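PDB 3M7I: transketolase from Campylobacter jejuni, which belongs to the thiamine diphosphate-dependent transketolase family and holds thiamine diphosphate and 5-O-phosphono-beta-D-ribofuranose in this model. Local coordinates for residues T343-G348 with S371-L376. Residues are numbered along the deposited sequence; the frame is centred on the assembly and turned at random.
Sequences TRDSNG and SNKTEL. With RP5 (5-O-phosphono-beta-D-ribofuranose), chain E.
Arg344, at the start of helix 343-357, reaches past Lys373 to the short helix 369-372, where its NH1 donates to Ser371 O at 2.9 Å, nearly straight at 166°, in the guanidinium plane and on a carbonyl lone pair. The same nitrogen also donates to RP5 O1X at 3.0 Å, more bent at 149°. Ser371 OG grips that phosphate oxygen too, at 2.7 Å from O1X; with OG anti to its own backbone N (chi1 -178°), the hydroxyl faces the ligand. The Lys373 chain, bent at chi2 and chi4, crosses Arg344, CE lying 3.9 Å above the guanidinium plane toward its rim, and curls back to a salt bridge: Lys373 NZ lies 2.6 Å from Asp345 OD1, on the syn lone-pair side. Asp345 probably offsets this ammonium, whose NZ is 4.5 Å from Arg344 NE, while the RP5 phosphate probably balances Arg344. Backbones close in where Gly348 CA meets Lys373 O at 3.1 Å. One water bridges Asn347 OD1 and Asn372 O, 2.8 Å from each. His444, Asp452, Arg502 and His259 of the second subunit also bind RP5; the two segments, from the transketolase pyrimidine-binding domain, supply one wall of this intersubunit RP5 site beside thiamine diphosphate.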
loop_
_atom_site.group_PDB
_atom_site.type_symbol
_atom_site.label_atom_id
_atom_site.label_comp_id
_atom_site.label_asym_id
_atom_site.label_seq_id
_atom_site.Cartn_x
_atom_site.Cartn_y
_atom_site.Cartn_z
ATOM N N THR A 343 -14.013 -1.376 -21.240
ATOM C CA THR A 343 -13.568 -0.015 -21.088
ATOM C C THR A 343 -12.051 0.033 -20.919
ATOM O O THR A 343 -11.490 1.117 -21.108
ATOM C CB THR A 343 -14.272 0.723 -19.958
ATOM O OG1 THR A 343 -14.260 -0.073 -18.764
ATOM C CG2 THR A 343 -15.773 1.003 -20.366
ATOM N N ARG A 344 -11.386 -1.088 -20.673
ATOM C CA ARG A 344 -9.889 -1.051 -20.779
ATOM C C ARG A 344 -9.457 -0.697 -22.215
ATOM O O ARG A 344 -8.439 -0.040 -22.448
ATOM C CB ARG A 344 -9.237 -2.312 -20.299
ATOM C CG ARG A 344 -9.575 -3.542 -21.006
ATOM C CD ARG A 344 -8.696 -4.686 -20.546
ATOM N NE ARG A 344 -9.166 -5.966 -21.119
ATOM C CZ ARG A 344 -8.445 -7.080 -21.179
ATOM N NH1 ARG A 344 -7.148 -7.112 -20.802
ATOM N NH2 ARG A 344 -8.988 -8.191 -21.737
ATOM N N ASP A 345 -10.257 -1.158 -23.156
ATOM C CA ASP A 345 -9.991 -0.970 -24.556
ATOM C C ASP A 345 -10.324 0.426 -25.062
ATOM O O ASP A 345 -9.546 1.004 -25.742
ATOM C CB ASP A 345 -10.686 -2.034 -25.392
ATOM C CG ASP A 345 -10.100 -3.416 -25.201
ATOM O OD1 ASP A 345 -8.908 -3.593 -24.974
ATOM O OD2 ASP A 345 -10.849 -4.354 -25.288
ATOM N N SER A 346 -11.495 0.940 -24.724
ATOM C CA SER A 346 -11.833 2.306 -25.042
ATOM C C SER A 346 -10.758 3.221 -24.405
ATOM O O SER A 346 -10.319 4.187 -25.020
ATOM C CB SER A 346 -13.247 2.732 -24.555
ATOM O OG SER A 346 -13.443 2.517 -23.176
ATOM N N ASN A 347 -10.325 2.887 -23.190
ATOM C CA ASN A 347 -9.462 3.823 -22.484
ATOM C C ASN A 347 -8.086 3.805 -23.185
ATOM O O ASN A 347 -7.405 4.804 -23.324
ATOM C CB ASN A 347 -9.280 3.389 -21.018
ATOM C CG ASN A 347 -8.470 4.369 -20.247
ATOM O OD1 ASN A 347 -7.244 4.142 -19.978
ATOM N ND2 ASN A 347 -9.046 5.468 -19.949
ATOM N N GLY A 348 -7.684 2.641 -23.622
ATOM C CA GLY A 348 -6.390 2.537 -24.288
ATOM C C GLY A 348 -6.369 3.348 -25.615
ATOM O O GLY A 348 -5.380 4.018 -25.962
ATOM N N SER A 371 -2.228 -5.961 -20.733
ATOM C CA SER A 371 -3.467 -6.333 -20.117
ATOM C C SER A 371 -4.250 -5.051 -19.744
ATOM O O SER A 371 -5.505 -4.973 -19.861
ATOM C CB SER A 371 -3.154 -7.182 -18.907
ATOM O OG SER A 371 -4.319 -7.604 -18.313
ATOM N N ASN A 372 -3.535 -4.006 -19.336
ATOM C CA ASN A 372 -4.170 -2.685 -19.053
ATOM C C ASN A 372 -4.529 -1.938 -20.339
ATOM O O ASN A 372 -5.312 -1.018 -20.315
ATOM C CB ASN A 372 -3.256 -1.747 -18.213
ATOM C CG ASN A 372 -3.013 -2.237 -16.760
ATOM O OD1 ASN A 372 -3.792 -3.055 -16.137
ATOM N ND2 ASN A 372 -1.834 -1.816 -16.240
ATOM N N LYS A 373 -3.930 -2.365 -21.461
ATOM C CA LYS A 373 -4.143 -1.705 -22.737
ATOM C C LYS A 373 -3.613 -0.263 -22.733
ATOM O O LYS A 373 -4.203 0.585 -23.296
ATOM C CB LYS A 373 -5.618 -1.783 -23.163
ATOM C CG LYS A 373 -6.207 -3.197 -23.156
ATOM C CD LYS A 373 -5.398 -4.166 -24.063
ATOM C CE LYS A 373 -6.003 -5.570 -24.248
ATOM N NZ LYS A 373 -7.154 -5.521 -25.122
ATOM N N THR A 374 -2.410 -0.035 -22.206
ATOM C CA THR A 374 -1.885 1.300 -22.063
ATOM C C THR A 374 -0.680 1.578 -22.994
ATOM O O THR A 374 -0.120 2.673 -22.997
ATOM C CB THR A 374 -1.455 1.507 -20.561
ATOM O OG1 THR A 374 -0.518 0.501 -20.183
ATOM C CG2 THR A 374 -2.687 1.456 -19.657
ATOM N N GLU A 375 -0.314 0.610 -23.845
ATOM C CA GLU A 375 0.810 0.843 -24.732
ATOM C C GLU A 375 0.444 2.004 -25.676
ATOM O O GLU A 375 -0.643 2.073 -26.260
ATOM C CB GLU A 375 1.151 -0.397 -25.597
ATOM C CG GLU A 375 2.541 -0.219 -26.319
ATOM C CD GLU A 375 2.893 -1.343 -27.305
ATOM O OE1 GLU A 375 2.218 -2.396 -27.292
ATOM O OE2 GLU A 375 3.844 -1.165 -28.120
ATOM N N LEU A 376 1.376 2.934 -25.798
ATOM C CA LEU A 376 1.203 4.086 -26.689
ATOM C C LEU A 376 1.902 3.692 -28.003
ATOM O O LEU A 376 3.143 3.653 -28.104
ATOM C CB LEU A 376 1.801 5.352 -26.083
ATOM C CG LEU A 376 1.252 5.698 -24.687
ATOM C CD1 LEU A 376 2.124 6.827 -24.145
ATOM C CD2 LEU A 376 -0.243 6.037 -24.757
HETATM C C1 RP5 E . -2.573 -12.251 -14.541
HETATM O O4 RP5 E . -3.317 -11.284 -15.221
HETATM C C2 RP5 E . -1.711 -12.929 -15.590
HETATM O O2 RP5 E . -0.399 -12.457 -15.409
HETATM C C3 RP5 E . -2.383 -12.645 -16.925
HETATM O O3 RP5 E . -1.506 -12.331 -17.988
HETATM C C4 RP5 E . -3.206 -11.428 -16.611
HETATM C C5 RP5 E . -4.590 -11.601 -17.154
HETATM O O5 RP5 E . -4.506 -11.371 -18.553
HETATM P "P'" RP5 E . -5.775 -10.663 -19.137
HETATM O O1X RP5 E . -5.476 -9.427 -19.933
HETATM O O2X RP5 E . -6.705 -10.424 -17.817
HETATM O O3X RP5 E . -6.546 -11.576 -20.227
HETATM O O1 RP5 E . -3.441 -13.224 -13.995
HETATM O O HOH W 1 -6.616 1.435 -20.602
#